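Local coordinates for protein soluble lytic transglycosylase B3 (Pseudomonas aeruginosa, PDB 5ANZ) that probably cleaves bacterial cell-wall peptidoglycan as a soluble, multidomain lytic transglycosylase, and carries a bound calcium ion, at residues A[94-99]-A[351-356]; A[107-112]-A[337-342]; A[141-146]-A[330-335]. All blocks are in the same frame, centred on the assembly; numbering follows the deposited sequence. Where two conformers were deposited one is given.

Interaction 1 of 3, residues A[94-99]-A[351-356]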
ATOM      1  N   ARG A  94      -1.224  -9.756  11.933  1.00 63.22           N
ATOM      2  CA  ARG A  94      -2.253 -10.720  11.569  1.00 63.17           C
ATOM      3  C   ARG A  94      -1.896 -11.438  10.268  1.00 49.67           C
ATOM      4  O   ARG A  94      -1.277 -10.850   9.380  1.00 47.84           O
ATOM      5  CB  ARG A  94      -3.611 -10.024  11.450  1.00 78.23           C
ATOM      6  CG  ARG A  94      -3.551  -8.652  10.793  1.00 85.18           C
ATOM      7  CD  ARG A  94      -4.479  -7.666  11.492  1.00 88.60           C
ATOM      8  NE  ARG A  94      -5.890  -7.987  11.298  1.00 88.37           N
ATOM      9  CZ  ARG A  94      -6.701  -7.314  10.488  1.00 85.65           C
ATOM     10  NH1 ARG A  94      -6.238  -6.277   9.801  1.00 79.78           N
ATOM     11  NH2 ARG A  94      -7.972  -7.672  10.368  1.00 84.18           N
ATOM     12  N   PRO A  95      -2.276 -12.719  10.155  1.00 47.69           N
ATOM     13  CA  PRO A  95      -2.017 -13.451   8.909  1.00 47.50           C
ATOM     14  C   PRO A  95      -2.748 -12.786   7.743  1.00 45.81           C
ATOM     15  O   PRO A  95      -3.726 -12.053   7.973  1.00 42.36           O
ATOM     16  CB  PRO A  95      -2.561 -14.854   9.199  1.00 54.28           C
ATOM     17  CG  PRO A  95      -3.545 -14.664  10.306  1.00 58.20           C
ATOM     18  CD  PRO A  95      -3.022 -13.524  11.134  1.00 54.05           C
ATOM     19  N   VAL A  96      -2.274 -13.014   6.521  1.00 38.02           N
ATOM     20  CA  VAL A  96      -2.829 -12.329   5.363  1.00 40.99           C
ATOM     21  C   VAL A  96      -4.317 -12.606   5.221  1.00 31.04           C
ATOM     22  O   VAL A  96      -5.081 -11.710   4.880  1.00 33.09           O
ATOM     23  CB  VAL A  96      -2.118 -12.727   4.052  1.00 43.10           C
ATOM     24  CG1 VAL A  96      -2.835 -12.108   2.851  1.00 40.11           C
ATOM     25  CG2 VAL A  96      -0.666 -12.289   4.086  1.00 54.87           C
ATOM     26  N   TRP A  97      -4.733 -13.840   5.499  1.00 37.57           N
ATOM     27  CA  TRP A  97      -6.132 -14.196   5.271  1.00 33.84           C
ATOM     28  C   TRP A  97      -7.044 -13.363   6.178  1.00 33.40           C
ATOM     29  O   TRP A  97      -8.171 -13.046   5.796  1.00 32.93           O
ATOM     30  CB  TRP A  97      -6.363 -15.700   5.479  1.00 41.73           C
ATOM     31  CG  TRP A  97      -6.440 -16.154   6.901  1.00 51.82           C
ATOM     32  CD1 TRP A  97      -5.449 -16.744   7.628  1.00 54.51           C
ATOM     33  CD2 TRP A  97      -7.584 -16.084   7.761  1.00 58.66           C
ATOM     34  NE1 TRP A  97      -5.901 -17.034   8.893  1.00 57.95           N
ATOM     35  CE2 TRP A  97      -7.208 -16.639   9.000  1.00 65.62           C
ATOM     36  CE3 TRP A  97      -8.886 -15.601   7.604  1.00 62.84           C
ATOM     37  CZ2 TRP A  97      -8.083 -16.721  10.073  1.00 68.21           C
ATOM     38  CZ3 TRP A  97      -9.758 -15.684   8.675  1.00 67.97           C
ATOM     39  CH2 TRP A  97      -9.352 -16.241   9.894  1.00 67.72           C
ATOM     40  N   LYS A  98      -6.554 -12.990   7.362  1.00 37.21           N
ATOM     41  CA  LYS A  98      -7.358 -12.171   8.276  1.00 38.22           C
ATOM     42  C   LYS A  98      -7.360 -10.721   7.819  1.00 40.01           C
ATOM     43  O   LYS A  98      -8.389 -10.042   7.883  1.00 34.73           O
ATOM     44  CB  LYS A  98      -6.860 -12.282   9.722  1.00 41.75           C
ATOM     45  CG  LYS A  98      -7.546 -13.412  10.497  1.00 56.01           C
ATOM     46  CD  LYS A  98      -6.984 -13.598  11.902  1.00 61.64           C
ATOM     47  CE  LYS A  98      -7.728 -14.706  12.651  1.00 65.26           C
ATOM     48  NZ  LYS A  98      -7.118 -15.029  13.977  1.00 66.75           N
ATOM     49  N   TYR A  99      -6.214 -10.248   7.342  1.00 31.52           N
ATOM     50  CA  TYR A  99      -6.168  -8.923   6.736  1.00 29.87           C
ATOM     51  C   TYR A  99      -7.174  -8.803   5.597  1.00 27.44           C
ATOM     52  O   TYR A  99      -7.951  -7.846   5.529  1.00 29.43           O
ATOM     53  CB  TYR A  99      -4.770  -8.624   6.222  1.00 31.73           C
ATOM     54  CG  TYR A  99      -4.671  -7.320   5.470  1.00 27.42           C
ATOM     55  CD1 TYR A  99      -4.632  -6.108   6.146  1.00 36.76           C
ATOM     56  CD2 TYR A  99      -4.605  -7.294   4.078  1.00 27.20           C
ATOM     57  CE1 TYR A  99      -4.531  -4.910   5.462  1.00 36.37           C
ATOM     58  CE2 TYR A  99      -4.499  -6.099   3.386  1.00 26.97           C
ATOM     59  CZ  TYR A  99      -4.462  -4.914   4.082  1.00 31.31           C
ATOM     60  OH  TYR A  99      -4.367  -3.719   3.401  1.00 32.27           O
ATOM     61  N   GLY A 351      -8.537 -21.440  -3.582  1.00 27.85           N
ATOM     62  CA  GLY A 351      -7.597 -22.225  -2.808  1.00 27.16           C
ATOM     63  C   GLY A 351      -7.729 -21.909  -1.330  1.00 27.97           C
ATOM     64  O   GLY A 351      -7.854 -20.752  -0.942  1.00 31.88           O
ATOM     65  N   ALA A 352      -7.688 -22.938  -0.497  1.00 30.08           N
ATOM     66  CA  ALA A 352      -7.856 -22.738   0.937  1.00 33.49           C
ATOM     67  C   ALA A 352      -6.620 -22.114   1.571  1.00 31.29           C
ATOM     68  O   ALA A 352      -5.500 -22.325   1.112  1.00 33.63           O
ATOM     69  CB  ALA A 352      -8.196 -24.070   1.626  1.00 38.73           C
ATOM     70  N   TRP A 353      -6.836 -21.325   2.617  1.00 32.35           N
ATOM     71  CA  TRP A 353      -5.734 -20.787   3.401  1.00 31.61           C
ATOM     72  C   TRP A 353      -5.242 -21.828   4.406  1.00 31.37           C
ATOM     73  O   TRP A 353      -6.044 -22.563   4.987  1.00 36.90           O
ATOM     74  CB  TRP A 353      -6.154 -19.519   4.142  1.00 32.91           C
ATOM     75  CG  TRP A 353      -6.472 -18.375   3.240  1.00 31.01           C
ATOM     76  CD1 TRP A 353      -7.710 -17.955   2.851  1.00 39.32           C
ATOM     77  CD2 TRP A 353      -5.534 -17.505   2.605  1.00 32.53           C
ATOM     78  NE1 TRP A 353      -7.601 -16.870   2.018  1.00 35.77           N
ATOM     79  CE2 TRP A 353      -6.275 -16.572   1.850  1.00 30.50           C
ATOM     80  CE3 TRP A 353      -4.138 -17.417   2.609  1.00 31.54           C
ATOM     81  CZ2 TRP A 353      -5.664 -15.568   1.095  1.00 33.20           C
ATOM     82  CZ3 TRP A 353      -3.531 -16.422   1.859  1.00 31.07           C
ATOM     83  CH2 TRP A 353      -4.296 -15.510   1.113  1.00 32.26           C
ATOM     84  N   PRO A 354      -3.923 -21.886   4.620  1.00 33.52           N
ATOM     85  CA  PRO A 354      -3.384 -22.819   5.615  1.00 34.22           C
ATOM     86  C   PRO A 354      -3.918 -22.523   7.018  1.00 43.85           C
ATOM     87  O   PRO A 354      -3.901 -21.370   7.446  1.00 42.92           O
ATOM     88  CB  PRO A 354      -1.873 -22.574   5.545  1.00 37.57           C
ATOM     89  CG  PRO A 354      -1.642 -21.958   4.201  1.00 36.23           C
ATOM     90  CD  PRO A 354      -2.859 -21.128   3.941  1.00 32.30           C
ATOM     91  N   LEU A 355      -4.389 -23.551   7.718  1.00 45.85           N
ATOM     92  CA  LEU A 355      -4.910 -23.377   9.072  1.00 53.51           C
ATOM     93  C   LEU A 355      -3.829 -22.905  10.029  1.00 48.04           C
ATOM     94  O   LEU A 355      -4.092 -22.118  10.937  1.00 46.58           O
ATOM     95  CB  LEU A 355      -5.514 -24.680   9.592  1.00 60.66           C
ATOM     96  CG  LEU A 355      -6.678 -25.257   8.790  1.00 66.91           C
ATOM     97  CD1 LEU A 355      -7.479 -26.217   9.656  1.00 67.62           C
ATOM     98  CD2 LEU A 355      -7.558 -24.145   8.241  1.00 64.15           C
ATOM     99  N   GLU A 356      -2.610 -23.384   9.802  1.00 43.87           N
ATOM    100  CA  GLU A 356      -1.487 -23.140  10.703  1.00 45.24           C
ATOM    101  C   GLU A 356      -0.773 -21.825  10.442  1.00 58.37           C
ATOM    102  O   GLU A 356       0.373 -21.645  10.853  1.00 67.75           O
ATOM    103  CB  GLU A 356      -0.473 -24.272  10.587  1.00 42.71           C
ATOM    104  CG  GLU A 356      -1.003 -25.634  10.941  1.00 46.67           C
ATOM    105  CD  GLU A 356       0.007 -26.721  10.637  1.00 42.94           C
ATOM    106  OE1 GLU A 356       0.238 -26.988   9.436  1.00 38.34           O
ATOM    107  OE2 GLU A 356       0.574 -27.292  11.589  1.00 43.16           O
TER
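W97 sets its beta carbon squarely on the indole of W353, and this one methylene carries most of the contact. CB of W97 stands 3.5 Å from the centroid of the five-membered ring of W353, only 11° off the ring normal, a CH-pi contact over the face. Within that ring its nearest atoms include CG, also 3.5 Å from W97 CB. The W97 indole itself does not lie on its partner: the two five-membered rings have centroids 5.6 Å apart and planes inclined by 38°, too oblique for a stack. The cause is the first torsion of W97, chi1 77°, which places CG between the backbone N and the carbonyl carbon and turns the indole away from W353 to the side of K98, whose CG lies over one of its faces. At the six-membered end of the W353 indole, V96 adds a lighter touch, its CG1 4.1 Å from W353 CH2, with the two side chains crossing at about a right angle. V96 and W97, adjacent in the first turn of helix 96-103, thus meet different parts of the same indole. P95 occupies the N-cap of that helix, and its O accepts a hydrogen bond from Y99 N at 3.1 Å. W353 itself is part of an extended, irregular segment, and its indole also packs on P306, A307 and P312. The contact is apolar and lies at the surface, away from the calcium and sugar sites. It joins the start of helix 96-103 to the connection between helix 330-343 and helix 362-374, with Y99 of the former helix packing on A331, Y332 and A335 of helix 330-343, and the backbone N of G351 hydrogen-bonded to E256 in strand 254-258.

Interaction 2 of 3, residues A[107-112]-A[337-342]; sequences LRVRQG and GLLADS
V109 and S342 are the residues whose CA atoms come nearest, 6.5 Å apart, where the axes of helix segments 107-112 and 337-342 pass 9.8 Å from each other at a crossing angle of -59°. V109 fills the interface with both methyl groups. CG2 of V109 lies 3.9 Å from CB of S342 and 4.0 Å from CD1 of L339, so it bridges two positions on successive turns of the partner helix. CG1 of V109, anti to the backbone N (chi1 176°), turns to the carbonyl end of S342 and rests 3.8 Å from S342 O. The valine and leucine side chains slide past each other in opposite directions, CD1 of L339 running back beside the CA of V109. Both segments belong to the helical part of the lysozyme-like transglycosylase domain, where helix 106-118 and helix 330-343, far apart in sequence, pack across one another; L339 also touches A139 and M143 of helix 134-145 and thus occupies the junction of three helices. Its second methyl, CD2, meets the aliphatic part of R108, 4.0 Å from R108 CD, the two side chains crossing at about a right angle. A bend at chi3 of R108 then turns the guanidinium away from the leucine to polar partners: NH1 is hydrogen-bonded to A103 O, and NE makes a weak bond to N146 OD1. The hydroxyl of S342 is used within its own helix. S342 OG donates to L338 O at 2.7 Å, meeting the carbonyl at a C=O...OG angle of 141°, while S342 N reaches the same oxygen from the opposite face of its plane. The OG bond holds the hydroxyl against the helix backbone, and the serine CB, rather than OG, faces the methyls of V109.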
ATOM      1  N   LEU A 107     -19.530  -5.421   4.286  1.00 27.72           N
ATOM      2  CA  LEU A 107     -19.961  -4.048   4.499  1.00 30.12           C
ATOM      3  C   LEU A 107     -19.158  -3.070   3.621  1.00 26.18           C
ATOM      4  O   LEU A 107     -19.723  -2.111   3.083  1.00 28.85           O
ATOM      5  CB  LEU A 107     -19.842  -3.688   5.978  1.00 31.89           C
ATOM      6  CG  LEU A 107     -20.718  -4.592   6.857  1.00 36.73           C
ATOM      7  CD1 LEU A 107     -20.350  -4.464   8.337  1.00 44.91           C
ATOM      8  CD2 LEU A 107     -22.201  -4.287   6.630  1.00 36.81           C
ATOM      9  N   ARG A 108     -17.863  -3.322   3.446  1.00 21.89           N
ATOM     10  CA  ARG A 108     -17.056  -2.449   2.589  1.00 21.16           C
ATOM     11  C   ARG A 108     -17.397  -2.682   1.121  1.00 20.66           C
ATOM     12  O   ARG A 108     -17.407  -1.750   0.318  1.00 21.92           O
ATOM     13  CB  ARG A 108     -15.553  -2.648   2.814  1.00 25.69           C
ATOM     14  CG  ARG A 108     -14.694  -1.699   1.942  1.00 29.75           C
ATOM     15  CD  ARG A 108     -13.220  -1.596   2.391  1.00 29.73           C
ATOM     16  NE  ARG A 108     -13.097  -0.953   3.702  1.00 35.37           N
ATOM     17  CZ  ARG A 108     -12.917  -1.602   4.849  1.00 42.80           C
ATOM     18  NH1 ARG A 108     -12.814  -2.925   4.857  1.00 42.12           N
ATOM     19  NH2 ARG A 108     -12.840  -0.928   5.992  1.00 36.21           N
ATOM     20  N   VAL A 109     -17.660  -3.930   0.756  1.00 20.45           N
ATOM     21  CA  VAL A 109     -18.053  -4.220  -0.625  1.00 20.37           C
ATOM     22  C   VAL A 109     -19.347  -3.489  -0.954  1.00 20.86           C
ATOM     23  O   VAL A 109     -19.451  -2.795  -1.969  1.00 21.10           O
ATOM     24  CB  VAL A 109     -18.258  -5.738  -0.862  1.00 21.63           C
ATOM     25  CG1 VAL A 109     -18.767  -6.017  -2.277  1.00 21.88           C
ATOM     26  CG2 VAL A 109     -16.971  -6.506  -0.563  1.00 21.95           C
ATOM     27  N   ARG A 110     -20.355  -3.630  -0.095  1.00 22.24           N
ATOM     28  CA  ARG A 110     -21.621  -3.005  -0.423  1.00 23.04           C
ATOM     29  C   ARG A 110     -21.512  -1.481  -0.396  1.00 23.95           C
ATOM     30  O   ARG A 110     -22.161  -0.820  -1.204  1.00 25.32           O
ATOM     31  CB  ARG A 110     -22.737  -3.482   0.507  1.00 25.68           C
ATOM     32  CG  ARG A 110     -22.650  -3.026   1.925  1.00 35.39           C
ATOM     33  CD  ARG A 110     -23.852  -3.577   2.692  1.00 52.60           C
ATOM     34  NE  ARG A 110     -24.030  -2.901   3.968  1.00 52.65           N
ATOM     35  CZ  ARG A 110     -25.056  -3.104   4.781  1.00 53.51           C
ATOM     36  NH1 ARG A 110     -26.004  -3.967   4.448  1.00 58.88           N
ATOM     37  NH2 ARG A 110     -25.133  -2.436   5.921  1.00 56.93           N
ATOM     38  N   GLN A 111     -20.676  -0.916   0.481  1.00 21.74           N
ATOM     39  CA  GLN A 111     -20.544   0.549   0.501  1.00 24.75           C
ATOM     40  C   GLN A 111     -19.906   1.031  -0.806  1.00 24.76           C
ATOM     41  O   GLN A 111     -20.292   2.073  -1.341  1.00 24.02           O
ATOM     42  CB  GLN A 111     -19.712   1.033   1.696  1.00 25.24           C
ATOM     43  CG  GLN A 111     -20.431   1.082   3.029  1.00 37.74           C
ATOM     44  CD  GLN A 111     -19.520   1.547   4.164  1.00 58.68           C
ATOM     45  OE1 GLN A 111     -18.294   1.421   4.089  1.00 57.80           O
ATOM     46  NE2 GLN A 111     -20.120   2.089   5.218  1.00 73.51           N
ATOM     47  N   GLY A 112     -18.955   0.259  -1.325  1.00 21.49           N
ATOM     48  CA  GLY A 112     -18.313   0.593  -2.592  1.00 19.46           C
ATOM     49  C   GLY A 112     -19.281   0.494  -3.762  1.00 19.43           C
ATOM     50  O   GLY A 112     -19.270   1.315  -4.679  1.00 21.15           O
ATOM     51  N   GLY A 337      -7.196  -5.323  -5.493  1.00 16.98           N
ATOM     52  CA  GLY A 337      -7.665  -6.047  -6.666  1.00 17.37           C
ATOM     53  C   GLY A 337      -8.908  -6.877  -6.384  1.00 15.93           C
ATOM     54  O   GLY A 337      -9.873  -6.860  -7.146  1.00 18.65           O
ATOM     55  N   LEU A 338      -8.871  -7.616  -5.278  1.00 16.91           N
ATOM     56  CA  LEU A 338     -10.033  -8.437  -4.902  1.00 19.04           C
ATOM     57  C   LEU A 338     -11.256  -7.596  -4.522  1.00 18.54           C
ATOM     58  O   LEU A 338     -12.395  -7.995  -4.772  1.00 18.90           O
ATOM     59  CB  LEU A 338      -9.684  -9.377  -3.744  1.00 17.97           C
ATOM     60  CG  LEU A 338      -8.655 -10.468  -4.062  1.00 22.09           C
ATOM     61  CD1 LEU A 338      -8.196 -11.138  -2.777  1.00 22.37           C
ATOM     62  CD2 LEU A 338      -9.235 -11.505  -5.043  1.00 22.40           C
ATOM     63  N   LEU A 339     -11.036  -6.434  -3.910  1.00 15.76           N
ATOM     64  CA  LEU A 339     -12.164  -5.559  -3.605  1.00 16.92           C
ATOM     65  C   LEU A 339     -12.802  -5.038  -4.900  1.00 17.43           C
ATOM     66  O   LEU A 339     -14.027  -5.028  -5.052  1.00 17.33           O
ATOM     67  CB  LEU A 339     -11.725  -4.388  -2.726  1.00 15.69           C
ATOM     68  CG  LEU A 339     -12.829  -3.408  -2.340  1.00 16.72           C
ATOM     69  CD1 LEU A 339     -13.990  -4.098  -1.603  1.00 20.09           C
ATOM     70  CD2 LEU A 339     -12.224  -2.315  -1.462  1.00 17.44           C
ATOM     71  N   ALA A 340     -11.964  -4.588  -5.834  1.00 16.16           N
ATOM     72  CA  ALA A 340     -12.484  -4.132  -7.121  1.00 16.45           C
ATOM     73  C   ALA A 340     -13.267  -5.249  -7.790  1.00 20.37           C
ATOM     74  O   ALA A 340     -14.368  -5.030  -8.281  1.00 21.48           O
ATOM     75  CB  ALA A 340     -11.343  -3.672  -8.020  1.00 19.21           C
ATOM     76  N   ASP A 341     -12.710  -6.462  -7.772  1.00 18.66           N
ATOM     77  CA  ASP A 341     -13.440  -7.612  -8.336  1.00 18.71           C
ATOM     78  C   ASP A 341     -14.772  -7.880  -7.619  1.00 18.86           C
ATOM     79  O   ASP A 341     -15.773  -8.261  -8.232  1.00 22.64           O
ATOM     80  CB  ASP A 341     -12.587  -8.883  -8.241  1.00 21.68           C
ATOM     81  CG  ASP A 341     -11.375  -8.868  -9.164  1.00 29.30           C
ATOM     82  OD1 ASP A 341     -11.250  -7.947 -10.000  1.00 27.06           O
ATOM     83  OD2 ASP A 341     -10.569  -9.828  -9.067  1.00 27.64           O
ATOM     84  N   SER A 342     -14.763  -7.712  -6.302  1.00 20.01           N
ATOM     85  CA  SER A 342     -15.953  -7.984  -5.493  1.00 19.07           C
ATOM     86  C   SER A 342     -17.144  -7.107  -5.864  1.00 21.40           C
ATOM     87  O   SER A 342     -18.293  -7.500  -5.711  1.00 21.81           O
ATOM     88  CB  SER A 342     -15.641  -7.788  -4.010  1.00 19.52           C
ATOM     89  OG  SER A 342     -14.652  -8.687  -3.548  0.67 23.30           O
TER

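Interaction 3 of 3, residues A[141-146]-A[330-335]; sequences WGMESN and SAYALA
M143 closes on A335 through its terminal methyl: CE lies 3.6 Å from A335 CB, with the sulfur just behind at 4.1 Å from SD to the same atom. Bends at chi2 and chi3 (-62° and -67°) fold the methionine back to bring CE there, and its CB rests 4.0 Å from CE2 of the Y332 ring. This is the compact side of the contact, closed further by Y99 and A103 of helix 96-103 and by L339. The segment axes stay 10.9 Å apart, spanned by side chains. The other side is held by fewer atoms: E144, partly exposed, meets Y332 through little more than its carboxylate, the side chains crossing at about a right angle with carboxylate and ring planes 60° apart. Y332 OH donates to E144 OE2 at 2.6 Å, a short but weak bond. E144 also touches Q206 and Y326; the latter binds N-acetyl-D-glucosamine in another structure of this protein, which suggests that the pair lies beside the saccharide-binding site of the lysozyme-like domain. The tyrosine hydroxyl may limit the swing of the carboxylate, consistent with a second-shell residue that positions E144 beside the sugar site.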
ATOM      1  N   TRP A 141     -10.111   3.965  -2.996  1.00 14.57           N
ATOM      2  CA  TRP A 141     -10.801   4.892  -2.119  1.00 17.27           C
ATOM      3  C   TRP A 141     -11.307   4.159  -0.867  1.00 18.83           C
ATOM      4  O   TRP A 141     -11.200   4.645   0.252  1.00 17.58           O
ATOM      5  CB  TRP A 141     -11.968   5.506  -2.884  1.00 16.12           C
ATOM      6  CG  TRP A 141     -12.666   6.693  -2.294  1.00 17.78           C
ATOM      7  CD1 TRP A 141     -12.179   7.615  -1.399  1.00 23.25           C
ATOM      8  CD2 TRP A 141     -13.993   7.103  -2.618  1.00 19.08           C
ATOM      9  NE1 TRP A 141     -13.145   8.579  -1.164  1.00 21.57           N
ATOM     10  CE2 TRP A 141     -14.263   8.278  -1.896  1.00 21.66           C
ATOM     11  CE3 TRP A 141     -14.983   6.593  -3.475  1.00 20.36           C
ATOM     12  CZ2 TRP A 141     -15.483   8.946  -1.994  1.00 22.14           C
ATOM     13  CZ3 TRP A 141     -16.179   7.261  -3.584  1.00 20.42           C
ATOM     14  CH2 TRP A 141     -16.426   8.421  -2.845  1.00 24.80           C
ATOM     15  N   GLY A 142     -11.863   2.973  -1.064  1.00 16.47           N
ATOM     16  CA  GLY A 142     -12.297   2.153   0.062  1.00 18.64           C
ATOM     17  C   GLY A 142     -11.147   1.737   0.969  1.00 20.25           C
ATOM     18  O   GLY A 142     -11.260   1.794   2.195  1.00 19.96           O
ATOM     19  N   MET A 143     -10.040   1.298   0.370  1.00 17.28           N
ATOM     20  CA  MET A 143      -8.901   0.833   1.152  1.00 17.63           C
ATOM     21  C   MET A 143      -8.169   1.977   1.853  1.00 18.80           C
ATOM     22  O   MET A 143      -7.623   1.784   2.937  1.00 22.67           O
ATOM     23  CB  MET A 143      -7.915   0.050   0.263  1.00 17.71           C
ATOM     24  CG  MET A 143      -8.430  -1.322  -0.157  1.00 21.18           C
ATOM     25  SD  MET A 143      -8.734  -2.425   1.226  1.00 24.26           S
ATOM     26  CE  MET A 143      -7.042  -2.647   1.800  1.00 24.07           C
ATOM     27  N   GLU A 144      -8.163   3.158   1.239  1.00 17.88           N
ATOM     28  CA  GLU A 144      -7.385   4.268   1.794  1.00 19.92           C
ATOM     29  C   GLU A 144      -8.105   4.996   2.911  1.00 19.62           C
ATOM     30  O   GLU A 144      -7.478   5.323   3.926  1.00 22.25           O
ATOM     31  CB  GLU A 144      -6.998   5.261   0.692  1.00 16.66           C
ATOM     32  CG  GLU A 144      -5.946   4.688  -0.239  1.00 18.95           C
ATOM     33  CD  GLU A 144      -4.628   4.448   0.473  1.00 29.26           C
ATOM     34  OE1 GLU A 144      -4.309   5.235   1.392  1.00 27.36           O
ATOM     35  OE2 GLU A 144      -3.915   3.474   0.143  1.00 26.34           O
ATOM     36  N   SER A 145      -9.405   5.257   2.746  1.00 17.47           N
ATOM     37  CA  SER A 145     -10.125   6.047   3.754  1.00 20.27           C
ATOM     38  C   SER A 145     -11.560   5.593   3.981  1.00 22.81           C
ATOM     39  O   SER A 145     -12.377   6.360   4.483  1.00 23.27           O
ATOM     40  CB  SER A 145     -10.130   7.520   3.350  1.00 19.74           C
ATOM     41  OG  SER A 145     -10.933   7.738   2.198  1.00 19.65           O
ATOM     42  N   ASN A 146     -11.885   4.354   3.602  1.00 21.76           N
ATOM     43  CA  ASN A 146     -13.269   3.897   3.683  1.00 19.90           C
ATOM     44  C   ASN A 146     -14.223   4.850   2.950  1.00 22.12           C
ATOM     45  O   ASN A 146     -15.265   5.231   3.477  1.00 22.57           O
ATOM     46  CB  ASN A 146     -13.699   3.750   5.141  1.00 24.02           C
ATOM     47  CG  ASN A 146     -14.806   2.739   5.304  1.00 39.34           C
ATOM     48  OD1 ASN A 146     -14.855   1.735   4.588  1.00 38.26           O
ATOM     49  ND2 ASN A 146     -15.715   3.002   6.234  1.00 43.51           N
ATOM     50  N   SER A 330       2.266  -6.092  -0.855  0.59 25.50           N
ATOM     51  CA  SER A 330       1.574  -7.032  -1.724  0.59 25.21           C
ATOM     52  C   SER A 330       0.216  -7.415  -1.143  0.59 23.69           C
ATOM     53  O   SER A 330      -0.723  -7.665  -1.890  0.59 22.54           O
ATOM     54  CB  SER A 330       2.422  -8.284  -1.971  0.59 29.09           C
ATOM     55  OG  SER A 330       3.549  -7.975  -2.772  0.59 34.87           O
ATOM     56  N   ALA A 331       0.101  -7.444   0.182  1.00 25.67           N
ATOM     57  CA  ALA A 331      -1.198  -7.747   0.802  1.00 23.09           C
ATOM     58  C   ALA A 331      -2.218  -6.639   0.470  1.00 19.09           C
ATOM     59  O   ALA A 331      -3.361  -6.909   0.094  1.00 21.60           O
ATOM     60  CB  ALA A 331      -1.060  -7.906   2.295  1.00 28.67           C
ATOM     61  N   TYR A 332      -1.782  -5.396   0.596  1.00 23.31           N
ATOM     62  CA  TYR A 332      -2.615  -4.252   0.223  1.00 24.02           C
ATOM     63  C   TYR A 332      -3.053  -4.323  -1.221  1.00 22.85           C
ATOM     64  O   TYR A 332      -4.229  -4.148  -1.541  1.00 20.94           O
ATOM     65  CB  TYR A 332      -1.850  -2.952   0.459  1.00 21.21           C
ATOM     66  CG  TYR A 332      -2.527  -1.721  -0.127  1.00 21.52           C
ATOM     67  CD1 TYR A 332      -2.302  -1.339  -1.445  1.00 24.81           C
ATOM     68  CD2 TYR A 332      -3.356  -0.918   0.646  1.00 20.42           C
ATOM     69  CE1 TYR A 332      -2.892  -0.198  -1.979  1.00 20.85           C
ATOM     70  CE2 TYR A 332      -3.954   0.221   0.117  1.00 23.67           C
ATOM     71  CZ  TYR A 332      -3.721   0.565  -1.199  1.00 25.41           C
ATOM     72  OH  TYR A 332      -4.291   1.703  -1.736  1.00 27.86           O
ATOM     73  N   ALA A 333      -2.106  -4.582  -2.119  1.00 19.75           N
ATOM     74  CA  ALA A 333      -2.445  -4.572  -3.537  1.00 19.59           C
ATOM     75  C   ALA A 333      -3.366  -5.742  -3.875  1.00 18.48           C
ATOM     76  O   ALA A 333      -4.282  -5.590  -4.678  1.00 19.16           O
ATOM     77  CB  ALA A 333      -1.174  -4.592  -4.401  1.00 19.38           C
ATOM     78  N   LEU A 334      -3.170  -6.888  -3.219  1.00 19.04           N
ATOM     79  CA  LEU A 334      -4.094  -8.010  -3.414  1.00 19.31           C
ATOM     80  C   LEU A 334      -5.502  -7.635  -2.937  1.00 18.42           C
ATOM     81  O   LEU A 334      -6.499  -7.915  -3.637  1.00 19.21           O
ATOM     82  CB  LEU A 334      -3.573  -9.253  -2.678  1.00 19.93           C
ATOM     83  CG  LEU A 334      -4.381 -10.537  -2.848  1.00 22.53           C
ATOM     84  CD1 LEU A 334      -4.554 -10.894  -4.313  1.00 24.24           C
ATOM     85  CD2 LEU A 334      -3.644 -11.653  -2.104  1.00 27.08           C
ATOM     86  N   ALA A 335      -5.580  -6.958  -1.787  1.00 18.20           N
ATOM     87  CA  ALA A 335      -6.873  -6.510  -1.249  1.00 20.61           C
ATOM     88  C   ALA A 335      -7.559  -5.560  -2.214  1.00 18.50           C
ATOM     89  O   ALA A 335      -8.757  -5.682  -2.474  1.00 16.31           O
ATOM     90  CB  ALA A 335      -6.712  -5.834   0.114  1.00 18.85           C
TER

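In the fold
Interactions 2 and 3 share helix 330-343, their centres about 10 Å apart, and set its successive turns against helices 106-118 and 134-145; both are partly buried, with L339 CD2 4.1 Å from M143 CG where they meet. Interaction 1 is a surface contact about 17 Å and 19 Å from the centres of interactions 3 and 2. It is nevertheless tied to interaction 3 through Y99, whose OH lies 3.3 Å from M143 CE. Chemistry follows position: aromatic and aliphatic contacts at the surface, aliphatic packing between crossing helices in interaction 2, and methionine packing joined to a weakly hydrogen-bonded carboxylate near sugar-binding Y326 in interaction 3, the nearest of the three to the chain centre.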